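Long-range contacts in glucose-inhibited division protein A-related protein, probable oxidoreductase (Thermus thermophilus, PDB 2CUL), which binds flavin-adenine dinucleotide in a Rossmann-type fold and is probably an oxidoreductase, a small relative of glucose-inhibited division protein A: residues Q5-A11 / V27-T33; L36-P42 / V67-H71; Q88-G93 / V104-E108. All blocks are in the same frame, centred on the assembly; numbering follows the deposited sequence.

Overall arrangement
Contacts 1 and 3 share one mixed sheet, in which strand 29-33 lies between strands 6-9 and 84-97; their centres are about 13 Å apart. Contact 1 closes the first beta-alpha-beta unit of the Rossmann-type fold, contact 2 sets the loop after strand 29-33 against the start of helix 67-79, and contact 3 is a hairpin between strands 84-97 and 100-106. They follow one another along the chain. The centre of contact 2 lies about 18 Å from that of contact 1 and 21 Å from that of contact 3, yet Ala11 O probably accepts a hydrogen bond from Met40 N. Contacts 1 and 3 touch the adenosine half of FAD, so sheet and nearby loop together frame this end.

Contact 1 of 3, residues Q5-A11 / V27-T33; sequences QVLIVGA and VRVGLLT. With FAD (flavin-adenine dinucleotide), chain B.
Val6 to Val9 pair in parallel with Val29 to Leu32, the strand axes 4.7 Å apart and 17° from parallel, through a ladder of Gly30 N to Val6 O, Ile8 N to Gly30 O, Leu32 N to Ile8 O and Gly10 N to Leu32 O. Gln5 starts the pairing by holding both polar backbone atoms of Arg28: its N reaches Arg28 O at 2.8 Å, and its OE1 takes Arg28 N at 2.9 Å on a lone pair, the bond almost straight. The extended Gln5 chain also lays CG against the edge of the Arg28 guanidinium, 3.5 Å from NH2. With an alanine here, Arg28 N would probably lose that acceptor and the guanidinium edge the CG that packs on it. At the other end Thr33 OG1 accepts a hydrogen bond from Ala11 N at 3.0 Å. Leu31 CD1 packs on Ile8 CB, its CD2 on Ala11 CB. Gly10, in what looks like the GxGxxG turn, has CA 3.2 Å from FAD O4B, where a CB would clash, and Leu32 CD2 approaches adenine C2A at 3.7 Å. Helix 13-24, joining the strands into a Rossmann-type beta-alpha-beta unit, covers Val6, Ile8 and Val29; strands 116-119 and 84-97 flank the pair.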
loop_
_atom_site.group_PDB
_atom_site.type_symbol
_atom_site.label_atom_id
_atom_site.label_comp_id
_atom_site.label_asym_id
_atom_site.label_seq_id
_atom_site.Cartn_x
_atom_site.Cartn_y
_atom_site.Cartn_z
ATOM N N GLN A 5 6.249 -8.587 -12.934
ATOM C CA GLN A 5 4.947 -8.802 -13.548
ATOM C C GLN A 5 3.956 -7.877 -12.858
ATOM O O GLN A 5 2.997 -7.400 -13.468
ATOM C CB GLN A 5 4.522 -10.255 -13.379
ATOM C CG GLN A 5 5.326 -11.205 -14.243
ATOM C CD GLN A 5 4.984 -12.651 -13.981
ATOM O OE1 GLN A 5 5.344 -13.207 -12.944
ATOM N NE2 GLN A 5 4.277 -13.269 -14.918
ATOM N N VAL A 6 4.197 -7.628 -11.575
ATOM C CA VAL A 6 3.352 -6.740 -10.788
ATOM C C VAL A 6 4.241 -5.867 -9.906
ATOM O O VAL A 6 5.086 -6.376 -9.170
ATOM C CB VAL A 6 2.377 -7.529 -9.869
ATOM C CG1 VAL A 6 1.476 -6.559 -9.114
ATOM C CG2 VAL A 6 1.528 -8.490 -10.697
ATOM N N LEU A 7 4.059 -4.552 -10.005
ATOM C CA LEU A 7 4.808 -3.595 -9.196
ATOM C C LEU A 7 3.807 -3.010 -8.211
ATOM O O LEU A 7 2.793 -2.441 -8.614
ATOM C CB LEU A 7 5.382 -2.469 -10.064
ATOM C CG LEU A 7 6.003 -1.293 -9.299
ATOM C CD1 LEU A 7 7.265 -1.748 -8.572
ATOM C CD2 LEU A 7 6.341 -0.174 -10.282
ATOM N N ILE A 8 4.095 -3.159 -6.923
ATOM C CA ILE A 8 3.213 -2.662 -5.876
ATOM C C ILE A 8 3.869 -1.506 -5.134
ATOM O O ILE A 8 5.002 -1.628 -4.667
ATOM C CB ILE A 8 2.902 -3.774 -4.855
ATOM C CG1 ILE A 8 2.284 -4.980 -5.572
ATOM C CG2 ILE A 8 1.949 -3.250 -3.778
ATOM C CD1 ILE A 8 2.202 -6.226 -4.699
ATOM N N VAL A 9 3.152 -0.389 -5.034
ATOM C CA VAL A 9 3.645 0.789 -4.330
ATOM C C VAL A 9 3.011 0.834 -2.940
ATOM O O VAL A 9 1.820 1.128 -2.795
ATOM C CB VAL A 9 3.294 2.087 -5.099
ATOM C CG1 VAL A 9 3.806 3.308 -4.338
ATOM C CG2 VAL A 9 3.913 2.042 -6.491
ATOM N N GLY A 10 3.815 0.529 -1.920
ATOM C CA GLY A 10 3.322 0.531 -0.553
ATOM C C GLY A 10 3.384 -0.848 0.077
ATOM O O GLY A 10 2.637 -1.744 -0.311
ATOM N N ALA A 11 4.275 -1.018 1.051
ATOM C CA ALA A 11 4.442 -2.297 1.732
ATOM C C ALA A 11 3.684 -2.329 3.050
ATOM O O ALA A 11 4.232 -2.718 4.087
ATOM C CB ALA A 11 5.923 -2.565 1.974
ATOM N N VAL A 27 4.758 -15.469 -8.935
ATOM C CA VAL A 27 4.689 -14.237 -9.707
ATOM C C VAL A 27 5.871 -13.348 -9.341
ATOM O O VAL A 27 6.216 -13.220 -8.165
ATOM C CB VAL A 27 3.374 -13.479 -9.425
ATOM C CG1 VAL A 27 3.333 -12.173 -10.217
ATOM C CG2 VAL A 27 2.190 -14.355 -9.797
ATOM N N ARG A 28 6.503 -12.758 -10.351
ATOM C CA ARG A 28 7.638 -11.870 -10.127
ATOM C C ARG A 28 7.084 -10.543 -9.635
ATOM O O ARG A 28 6.531 -9.760 -10.411
ATOM C CB ARG A 28 8.422 -11.666 -11.421
ATOM C CG ARG A 28 9.054 -12.938 -11.965
ATOM C CD ARG A 28 9.733 -12.672 -13.294
ATOM N NE ARG A 28 8.791 -12.117 -14.260
ATOM C CZ ARG A 28 9.129 -11.643 -15.453
ATOM N NH1 ARG A 28 10.398 -11.652 -15.837
ATOM N NH2 ARG A 28 8.198 -11.160 -16.263
ATOM N N VAL A 29 7.237 -10.293 -8.342
ATOM C CA VAL A 29 6.724 -9.074 -7.736
ATOM C C VAL A 29 7.776 -8.089 -7.256
ATOM O O VAL A 29 8.781 -8.465 -6.653
ATOM C CB VAL A 29 5.829 -9.401 -6.522
ATOM C CG1 VAL A 29 5.287 -8.115 -5.908
ATOM C CG2 VAL A 29 4.698 -10.312 -6.943
ATOM N N GLY A 30 7.522 -6.818 -7.535
ATOM C CA GLY A 30 8.398 -5.762 -7.076
ATOM C C GLY A 30 7.569 -4.987 -6.072
ATOM O O GLY A 30 6.507 -4.468 -6.418
ATOM N N LEU A 31 8.026 -4.938 -4.824
ATOM C CA LEU A 31 7.314 -4.219 -3.775
ATOM C C LEU A 31 8.128 -2.988 -3.402
ATOM O O LEU A 31 9.139 -3.077 -2.701
ATOM C CB LEU A 31 7.117 -5.123 -2.554
ATOM C CG LEU A 31 6.345 -4.548 -1.362
ATOM C CD1 LEU A 31 4.986 -4.009 -1.817
ATOM C CD2 LEU A 31 6.159 -5.647 -0.320
ATOM N N LEU A 32 7.673 -1.840 -3.895
ATOM C CA LEU A 32 8.333 -0.557 -3.674
ATOM C C LEU A 32 7.694 0.174 -2.501
ATOM O O LEU A 32 6.470 0.270 -2.423
ATOM C CB LEU A 32 8.212 0.273 -4.956
ATOM C CG LEU A 32 8.792 1.683 -5.072
ATOM C CD1 LEU A 32 8.902 2.040 -6.552
ATOM C CD2 LEU A 32 7.916 2.687 -4.336
ATOM N N THR A 33 8.512 0.683 -1.583
ATOM C CA THR A 33 7.967 1.394 -0.433
ATOM C C THR A 33 8.944 2.480 0.025
ATOM O O THR A 33 10.158 2.292 -0.015
ATOM C CB THR A 33 7.621 0.380 0.694
ATOM O OG1 THR A 33 6.564 0.908 1.503
ATOM C CG2 THR A 33 8.842 0.066 1.551
HETATM P PA FAD B . -0.519 1.226 5.122
HETATM O O1A FAD B . -0.489 2.549 5.764
HETATM O O2A FAD B . -0.462 0.000 5.960
HETATM O O5B FAD B . 0.673 1.124 4.066
HETATM C C5B FAD B . 0.878 2.169 3.112
HETATM C C4B FAD B . 2.337 2.061 2.685
HETATM O O4B FAD B . 2.485 2.850 1.504
HETATM C C3B FAD B . 3.345 2.618 3.710
HETATM O O3B FAD B . 4.396 1.711 3.966
HETATM C C2B FAD B . 3.799 3.900 3.078
HETATM O O2B FAD B . 5.051 4.389 3.501
HETATM C C1B FAD B . 3.718 3.548 1.595
HETATM N N9A FAD B . 3.649 4.691 0.688
HETATM C C8A FAD B . 2.692 5.679 0.669
HETATM N N7A FAD B . 2.914 6.576 -0.284
HETATM C C5A FAD B . 4.068 6.141 -0.907
HETATM C C6A FAD B . 4.812 6.665 -1.991
HETATM N N6A FAD B . 4.483 7.764 -2.647
HETATM N N1A FAD B . 5.948 5.971 -2.377
HETATM C C2A FAD B . 6.315 4.823 -1.713
HETATM N N3A FAD B . 5.642 4.275 -0.667
HETATM C C4A FAD B . 4.531 4.971 -0.304
HETATM N N1 FAD B . -6.974 -0.375 11.526
HETATM C C2 FAD B . -6.919 -1.290 12.552
HETATM O O2 FAD B . -7.246 -2.440 12.383
HETATM N N3 FAD B . -6.469 -0.859 13.810
HETATM C C4 FAD B . -6.078 0.431 14.095
HETATM O O4 FAD B . -5.687 0.745 15.240
HETATM C C4X FAD B . -6.139 1.369 13.044
HETATM N N5 FAD B . -5.769 2.690 13.258
HETATM C C5X FAD B . -5.827 3.615 12.231
HETATM C C6 FAD B . -5.450 4.935 12.472
HETATM C C7 FAD B . -5.481 5.919 11.465
HETATM C C7M FAD B . -5.054 7.328 11.795
HETATM C C8 FAD B . -5.919 5.532 10.148
HETATM C C8M FAD B . -5.974 6.519 9.013
HETATM C C9 FAD B . -6.312 4.196 9.889
HETATM C C9A FAD B . -6.276 3.211 10.912
HETATM N N10 FAD B . -6.663 1.841 10.693
HETATM C C10 FAD B . -6.596 0.924 11.758
HETATM C "C1'" FAD B . -7.160 1.352 9.345
HETATM C "C2'" FAD B . -6.231 0.475 8.476
HETATM O "O2'" FAD B . -6.201 -0.827 8.995
HETATM C "C3'" FAD B . -4.792 1.023 8.397
HETATM O "O3'" FAD B . -4.771 2.346 7.864
HETATM C "C4'" FAD B . -3.873 0.175 7.495
HETATM O "O4'" FAD B . -2.505 0.531 7.684
HETATM C "C5'" FAD B . -4.292 0.378 6.025
HETATM O "O5'" FAD B . -3.476 -0.445 5.176
HETATM P P FAD B . -2.858 0.080 3.813
HETATM O O1P FAD B . -2.152 -1.086 3.257
HETATM O O2P FAD B . -3.919 0.695 2.946
HETATM O O3P FAD B . -1.853 1.223 4.216
#

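Contact 2 of 3, residues L36-P42 / V67-H71; sequences LDAVMMP and VWAFH
Met41 and His71 bring the chains together, their CA atoms 4.7 Å apart, where a loop made of a short 3-10 segment and a type II turn from Ala38 to Met41 lies on the first turn of helix 67-79. In that turn Met40 takes the positive phi of its third position.

The His71 ring carries the polar part. Its NE2 donates to Leu36 O at 3.3 Å, the acceptor close to the ring plane and the proton aimed at a carbonyl lone pair. Asp37 O sits over one face of the same ring, towards its rim, at too poor an angle to bond. On the other nitrogen, ND1 makes a weak bond to Trp68 O within the helix.

Met41 makes one apolar link. CG is anti to the backbone N (chi1 -175°), and bends at the next two torsions curl the chain back, bringing CE to 3.5 Å from Trp68 CE3 and 3.7 Å from His71 CG. Further along, Pro42 CG meets Phe70 CD2 at 3.4 Å, while Pro42 CD rests near Val67 O and CB. Met40 O approaches the edge of the Phe70 ring, and Met40 CE lies 4.1 Å from Phe70 CE2.

Around this pair, Met40 also packs on Phe13 and Ala16 of helix 13-24, and Met41 touches Arg140, which bonds FAD. Chemically, the Leu36 bond, with weak help from Trp68 O, probably orients the imidazole, while methionine and proline carbons fill in against the rings; across this contact, beside the adenosine ribose of FAD, apolar packing outweighs polar bonding.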
loop_
_atom_site.group_PDB
_atom_site.type_symbol
_atom_site.label_atom_id
_atom_site.label_comp_id
_atom_site.label_asym_id
_atom_site.label_seq_id
_atom_site.Cartn_x
_atom_site.Cartn_y
_atom_site.Cartn_z
ATOM N N LEU A 36 11.694 1.339 4.445
ATOM C CA LEU A 36 11.744 -0.068 4.825
ATOM C C LEU A 36 11.502 -0.220 6.321
ATOM O O LEU A 36 11.014 -1.259 6.771
ATOM C CB LEU A 36 13.095 -0.680 4.446
ATOM C CG LEU A 36 13.324 -0.852 2.940
ATOM C CD1 LEU A 36 14.726 -1.392 2.718
ATOM C CD2 LEU A 36 12.290 -1.804 2.343
ATOM N N ASP A 37 11.815 0.822 7.088
ATOM C CA ASP A 37 11.621 0.780 8.535
ATOM C C ASP A 37 10.157 0.929 8.938
ATOM O O ASP A 37 9.833 0.929 10.128
ATOM C CB ASP A 37 12.440 1.877 9.225
ATOM C CG ASP A 37 13.912 1.816 8.874
ATOM O OD1 ASP A 37 14.488 0.708 8.910
ATOM O OD2 ASP A 37 14.495 2.878 8.569
ATOM N N ALA A 38 9.271 1.053 7.954
ATOM C CA ALA A 38 7.845 1.203 8.236
ATOM C C ALA A 38 7.004 0.096 7.603
ATOM O O ALA A 38 5.778 0.138 7.661
ATOM C CB ALA A 38 7.355 2.567 7.755
ATOM N N VAL A 39 7.664 -0.886 6.992
ATOM C CA VAL A 39 6.956 -1.998 6.365
ATOM C C VAL A 39 5.984 -2.657 7.342
ATOM O O VAL A 39 6.376 -3.086 8.421
ATOM C CB VAL A 39 7.950 -3.076 5.863
ATOM C CG1 VAL A 39 7.204 -4.324 5.419
ATOM C CG2 VAL A 39 8.769 -2.519 4.717
ATOM N N MET A 40 4.712 -2.731 6.961
ATOM C CA MET A 40 3.701 -3.365 7.807
ATOM C C MET A 40 3.634 -2.814 9.228
ATOM O O MET A 40 3.351 -3.556 10.169
ATOM C CB MET A 40 3.954 -4.873 7.863
ATOM C CG MET A 40 3.646 -5.608 6.582
ATOM S SD MET A 40 1.875 -5.794 6.346
ATOM C CE MET A 40 1.530 -7.172 7.476
ATOM N N MET A 41 3.880 -1.519 9.386
ATOM C CA MET A 41 3.825 -0.893 10.701
ATOM C C MET A 41 2.372 -0.676 11.117
ATOM O O MET A 41 1.592 -0.088 10.375
ATOM C CB MET A 41 4.540 0.461 10.677
ATOM C CG MET A 41 4.633 1.142 12.041
ATOM S SD MET A 41 5.664 0.216 13.202
ATOM C CE MET A 41 7.307 0.611 12.536
ATOM N N PRO A 42 1.987 -1.160 12.305
ATOM C CA PRO A 42 0.604 -0.972 12.753
ATOM C C PRO A 42 0.423 0.376 13.442
ATOM O O PRO A 42 1.387 1.107 13.686
ATOM C CB PRO A 42 0.395 -2.102 13.771
ATOM C CG PRO A 42 1.587 -3.032 13.582
ATOM C CD PRO A 42 2.696 -2.108 13.182
ATOM N N VAL A 67 4.265 -2.903 18.575
ATOM C CA VAL A 67 3.994 -2.673 17.162
ATOM C C VAL A 67 5.247 -2.643 16.286
ATOM O O VAL A 67 5.207 -3.098 15.144
ATOM C CB VAL A 67 3.172 -1.381 16.948
ATOM C CG1 VAL A 67 1.815 -1.528 17.620
ATOM C CG2 VAL A 67 3.918 -0.177 17.496
ATOM N N TRP A 68 6.364 -2.136 16.804
ATOM C CA TRP A 68 7.579 -2.116 15.991
ATOM C C TRP A 68 8.044 -3.540 15.715
ATOM O O TRP A 68 8.524 -3.841 14.626
ATOM C CB TRP A 68 8.711 -1.336 16.672
ATOM C CG TRP A 68 9.989 -1.302 15.835
ATOM C CD1 TRP A 68 10.906 -2.309 15.686
ATOM C CD2 TRP A 68 10.444 -0.226 15.012
ATOM N NE1 TRP A 68 11.901 -1.925 14.818
ATOM C CE2 TRP A 68 11.642 -0.649 14.391
ATOM C CE3 TRP A 68 9.955 1.058 14.737
ATOM C CZ2 TRP A 68 12.358 0.168 13.511
ATOM C CZ3 TRP A 68 10.666 1.870 13.865
ATOM C CH2 TRP A 68 11.857 1.420 13.260
ATOM N N ALA A 69 7.900 -4.416 16.705
ATOM C CA ALA A 69 8.302 -5.809 16.548
ATOM C C ALA A 69 7.430 -6.492 15.498
ATOM O O ALA A 69 7.907 -7.338 14.740
ATOM C CB ALA A 69 8.198 -6.540 17.884
ATOM N N PHE A 70 6.149 -6.128 15.455
ATOM C CA PHE A 70 5.244 -6.700 14.464
ATOM C C PHE A 70 5.778 -6.298 13.090
ATOM O O PHE A 70 5.868 -7.119 12.178
ATOM C CB PHE A 70 3.822 -6.155 14.648
ATOM C CG PHE A 70 2.833 -6.692 13.648
ATOM C CD1 PHE A 70 2.105 -7.844 13.918
ATOM C CD2 PHE A 70 2.650 -6.055 12.423
ATOM C CE1 PHE A 70 1.205 -8.360 12.985
ATOM C CE2 PHE A 70 1.752 -6.561 11.481
ATOM C CZ PHE A 70 1.030 -7.715 11.763
ATOM N N HIS A 71 6.134 -5.025 12.952
ATOM C CA HIS A 71 6.689 -4.524 11.701
ATOM C C HIS A 71 7.923 -5.335 11.302
ATOM O O HIS A 71 8.053 -5.757 10.156
ATOM C CB HIS A 71 7.075 -3.044 11.842
ATOM C CG HIS A 71 8.346 -2.682 11.133
ATOM N ND1 HIS A 71 9.542 -2.496 11.794
ATOM C CD2 HIS A 71 8.617 -2.521 9.816
ATOM C CE1 HIS A 71 10.493 -2.237 10.915
ATOM N NE2 HIS A 71 9.959 -2.246 9.708
#

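Contact 3 of 3, residues Q88-G93 / V104-E108; sequences QATATG and VRTWE. With FAD (flavin-adenine dinucleotide), chain B.
Thr90, Thr92 and Gly93 bond through their backbones to the antiparallel partner 104-108: Trp107 N gives to Thr90 O at 2.8 Å, Thr92 N to Arg105 O at 2.9 Å, and Arg105 N to Gly93 O at 2.9 Å. In the last two the donor stands well above the carbonyl plane. Ala91 and Thr106 form a non-hydrogen-bonded pair between the Trp107-Thr90 and Thr92-Arg105 bonds.

A second group of bonds gathers on the Glu108 carboxylate. Its chain bends at chi2 (79°), bringing OE1 to Thr90 N at 3.0 Å, met on the syn side in a nearly straight bond. Gln88 NE2 comes to OE2 at 3.2 Å from above the carboxylate plane, the two flat groups being steeply turned, and also bonds Gln34 O.

Of the charged and apolar packing, the Arg105 guanidinium lays one face over Gly93 CA; a side chain there would run into NH2. That NH2 forms a salt bridge with Asp152, and a water links it to Thr92 O. Thr92 CG2 touches the edge of the Trp107 ring, a ring that also meets Tyr146 edge-to-face, and Ala91 CB packs on Val104 CG2.

The hydrogen bonds to the ligand here come from the main chain alone: Ala91 N donates to FAD N1A and FAD N6A to Ala91 O, both at 2.9 Å, while Ala91 CB packs against the adenine 3.5 Å from N1A. Donor and acceptor in this order match the Watson-Crick edge of adenine. Glu108 and Trp107 N hold Thr90, just before Ala91, and Arg105 holds Thr92 and Gly93, just after it, which probably keeps the two adenine-reading atoms in place.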
loop_
_atom_site.group_PDB
_atom_site.type_symbol
_atom_site.label_atom_id
_atom_site.label_comp_id
_atom_site.label_asym_id
_atom_site.label_seq_id
_atom_site.Cartn_x
_atom_site.Cartn_y
_atom_site.Cartn_z
ATOM N N GLN A 88 13.441 0.015 -1.410
ATOM C CA GLN A 88 13.070 1.362 -0.991
ATOM C C GLN A 88 13.111 2.350 -2.141
ATOM O O GLN A 88 14.056 2.378 -2.925
ATOM C CB GLN A 88 14.013 1.844 0.119
ATOM C CG GLN A 88 13.675 3.225 0.708
ATOM C CD GLN A 88 13.941 4.376 -0.260
ATOM O OE1 GLN A 88 14.968 4.403 -0.942
ATOM N NE2 GLN A 88 13.021 5.340 -0.313
ATOM N N ALA A 89 12.060 3.152 -2.233
ATOM C CA ALA A 89 11.959 4.194 -3.242
ATOM C C ALA A 89 10.705 4.983 -2.914
ATOM O O ALA A 89 9.765 4.442 -2.329
ATOM C CB ALA A 89 11.865 3.589 -4.640
ATOM N N THR A 90 10.704 6.264 -3.263
ATOM C CA THR A 90 9.548 7.117 -3.001
ATOM C C THR A 90 8.847 7.441 -4.315
ATOM O O THR A 90 9.357 8.224 -5.115
ATOM C CB THR A 90 9.973 8.432 -2.332
ATOM O OG1 THR A 90 10.737 8.142 -1.154
ATOM C CG2 THR A 90 8.747 9.244 -1.943
ATOM N N ALA A 91 7.686 6.833 -4.546
ATOM C CA ALA A 91 6.946 7.082 -5.775
ATOM C C ALA A 91 6.486 8.532 -5.804
ATOM O O ALA A 91 5.899 9.031 -4.845
ATOM C CB ALA A 91 5.745 6.143 -5.877
ATOM N N THR A 92 6.749 9.203 -6.919
ATOM C CA THR A 92 6.384 10.607 -7.058
ATOM C C THR A 92 5.423 10.866 -8.211
ATOM O O THR A 92 4.920 11.978 -8.368
ATOM C CB THR A 92 7.639 11.475 -7.279
ATOM O OG1 THR A 92 8.375 10.969 -8.400
ATOM C CG2 THR A 92 8.524 11.465 -6.040
ATOM N N GLY A 93 5.174 9.846 -9.020
ATOM C CA GLY A 93 4.271 10.017 -10.143
ATOM C C GLY A 93 4.127 8.750 -10.958
ATOM O O GLY A 93 4.847 7.777 -10.745
ATOM N N VAL A 104 6.351 3.711 -12.077
ATOM C CA VAL A 104 6.285 4.971 -11.350
ATOM C C VAL A 104 7.629 5.668 -11.344
ATOM O O VAL A 104 8.676 5.028 -11.454
ATOM C CB VAL A 104 5.861 4.794 -9.863
ATOM C CG1 VAL A 104 4.444 4.247 -9.773
ATOM C CG2 VAL A 104 6.853 3.888 -9.138
ATOM N N ARG A 105 7.589 6.991 -11.243
ATOM C CA ARG A 105 8.804 7.776 -11.151
ATOM C C ARG A 105 9.103 7.777 -9.658
ATOM O O ARG A 105 8.191 7.603 -8.846
ATOM C CB ARG A 105 8.567 9.216 -11.615
ATOM C CG ARG A 105 8.281 9.363 -13.094
ATOM C CD ARG A 105 8.449 10.810 -13.541
ATOM N NE ARG A 105 7.514 11.723 -12.885
ATOM C CZ ARG A 105 6.192 11.660 -13.014
ATOM N NH1 ARG A 105 5.639 10.721 -13.772
ATOM N NH2 ARG A 105 5.422 12.549 -12.398
ATOM N N THR A 106 10.367 7.941 -9.288
ATOM C CA THR A 106 10.719 7.985 -7.873
ATOM C C THR A 106 11.510 9.250 -7.587
ATOM O O THR A 106 12.192 9.789 -8.463
ATOM C CB THR A 106 11.547 6.756 -7.424
ATOM O OG1 THR A 106 12.859 6.815 -7.997
ATOM C CG2 THR A 106 10.857 5.468 -7.856
ATOM N N TRP A 107 11.409 9.725 -6.354
ATOM C CA TRP A 107 12.090 10.944 -5.949
ATOM C C TRP A 107 13.598 10.819 -6.095
ATOM O O TRP A 107 14.276 11.758 -6.520
ATOM C CB TRP A 107 11.761 11.271 -4.494
ATOM C CG TRP A 107 12.069 12.689 -4.142
ATOM C CD1 TRP A 107 11.257 13.774 -4.324
ATOM C CD2 TRP A 107 13.297 13.193 -3.603
ATOM N NE1 TRP A 107 11.906 14.921 -3.931
ATOM C CE2 TRP A 107 13.159 14.592 -3.484
ATOM C CE3 TRP A 107 14.502 12.595 -3.209
ATOM C CZ2 TRP A 107 14.182 15.406 -2.989
ATOM C CZ3 TRP A 107 15.520 13.405 -2.716
ATOM C CH2 TRP A 107 15.351 14.796 -2.611
ATOM N N GLU A 108 14.113 9.649 -5.740
ATOM C CA GLU A 108 15.539 9.390 -5.806
ATOM C C GLU A 108 16.071 9.369 -7.236
ATOM O O GLU A 108 17.281 9.465 -7.454
ATOM C CB GLU A 108 15.853 8.078 -5.082
ATOM C CG GLU A 108 15.474 8.075 -3.586
ATOM C CD GLU A 108 13.985 7.843 -3.290
ATOM O OE1 GLU A 108 13.198 7.545 -4.212
ATOM O OE2 GLU A 108 13.604 7.947 -2.102
HETATM P PA FAD B . -0.519 1.226 5.122
HETATM O O1A FAD B . -0.489 2.549 5.764
HETATM O O2A FAD B . -0.462 0.000 5.960
HETATM O O5B FAD B . 0.673 1.124 4.066
HETATM C C5B FAD B . 0.878 2.169 3.112
HETATM C C4B FAD B . 2.337 2.061 2.685
HETATM O O4B FAD B . 2.485 2.850 1.504
HETATM C C3B FAD B . 3.345 2.618 3.710
HETATM O O3B FAD B . 4.396 1.711 3.966
HETATM C C2B FAD B . 3.799 3.900 3.078
HETATM O O2B FAD B . 5.051 4.389 3.501
HETATM C C1B FAD B . 3.718 3.548 1.595
HETATM N N9A FAD B . 3.649 4.691 0.688
HETATM C C8A FAD B . 2.692 5.679 0.669
HETATM N N7A FAD B . 2.914 6.576 -0.284
HETATM C C5A FAD B . 4.068 6.141 -0.907
HETATM C C6A FAD B . 4.812 6.665 -1.991
HETATM N N6A FAD B . 4.483 7.764 -2.647
HETATM N N1A FAD B . 5.948 5.971 -2.377
HETATM C C2A FAD B . 6.315 4.823 -1.713
HETATM N N3A FAD B . 5.642 4.275 -0.667
HETATM C C4A FAD B . 4.531 4.971 -0.304
HETATM N N1 FAD B . -6.974 -0.375 11.526
HETATM C C2 FAD B . -6.919 -1.290 12.552
HETATM O O2 FAD B . -7.246 -2.440 12.383
HETATM N N3 FAD B . -6.469 -0.859 13.810
HETATM C C4 FAD B . -6.078 0.431 14.095
HETATM O O4 FAD B . -5.687 0.745 15.240
HETATM C C4X FAD B . -6.139 1.369 13.044
HETATM N N5 FAD B . -5.769 2.690 13.258
HETATM C C5X FAD B . -5.827 3.615 12.231
HETATM C C6 FAD B . -5.450 4.935 12.472
HETATM C C7 FAD B . -5.481 5.919 11.465
HETATM C C7M FAD B . -5.054 7.328 11.795
HETATM C C8 FAD B . -5.919 5.532 10.148
HETATM C C8M FAD B . -5.974 6.519 9.013
HETATM C C9 FAD B . -6.312 4.196 9.889
HETATM C C9A FAD B . -6.276 3.211 10.912
HETATM N N10 FAD B . -6.663 1.841 10.693
HETATM C C10 FAD B . -6.596 0.924 11.758
HETATM C "C1'" FAD B . -7.160 1.352 9.345
HETATM C "C2'" FAD B . -6.231 0.475 8.476
HETATM O "O2'" FAD B . -6.201 -0.827 8.995
HETATM C "C3'" FAD B . -4.792 1.023 8.397
HETATM O "O3'" FAD B . -4.771 2.346 7.864
HETATM C "C4'" FAD B . -3.873 0.175 7.495
HETATM O "O4'" FAD B . -2.505 0.531 7.684
HETATM C "C5'" FAD B . -4.292 0.378 6.025
HETATM O "O5'" FAD B . -3.476 -0.445 5.176
HETATM P P FAD B . -2.858 0.080 3.813
HETATM O O1P FAD B . -2.152 -1.086 3.257
HETATM O O2P FAD B . -3.919 0.695 2.946
HETATM O O3P FAD B . -1.853 1.223 4.216
HETATM O O HOH W 1 10.520 12.841 -8.603
HETATM O O HOH W 2 6.150 13.996 -10.295
#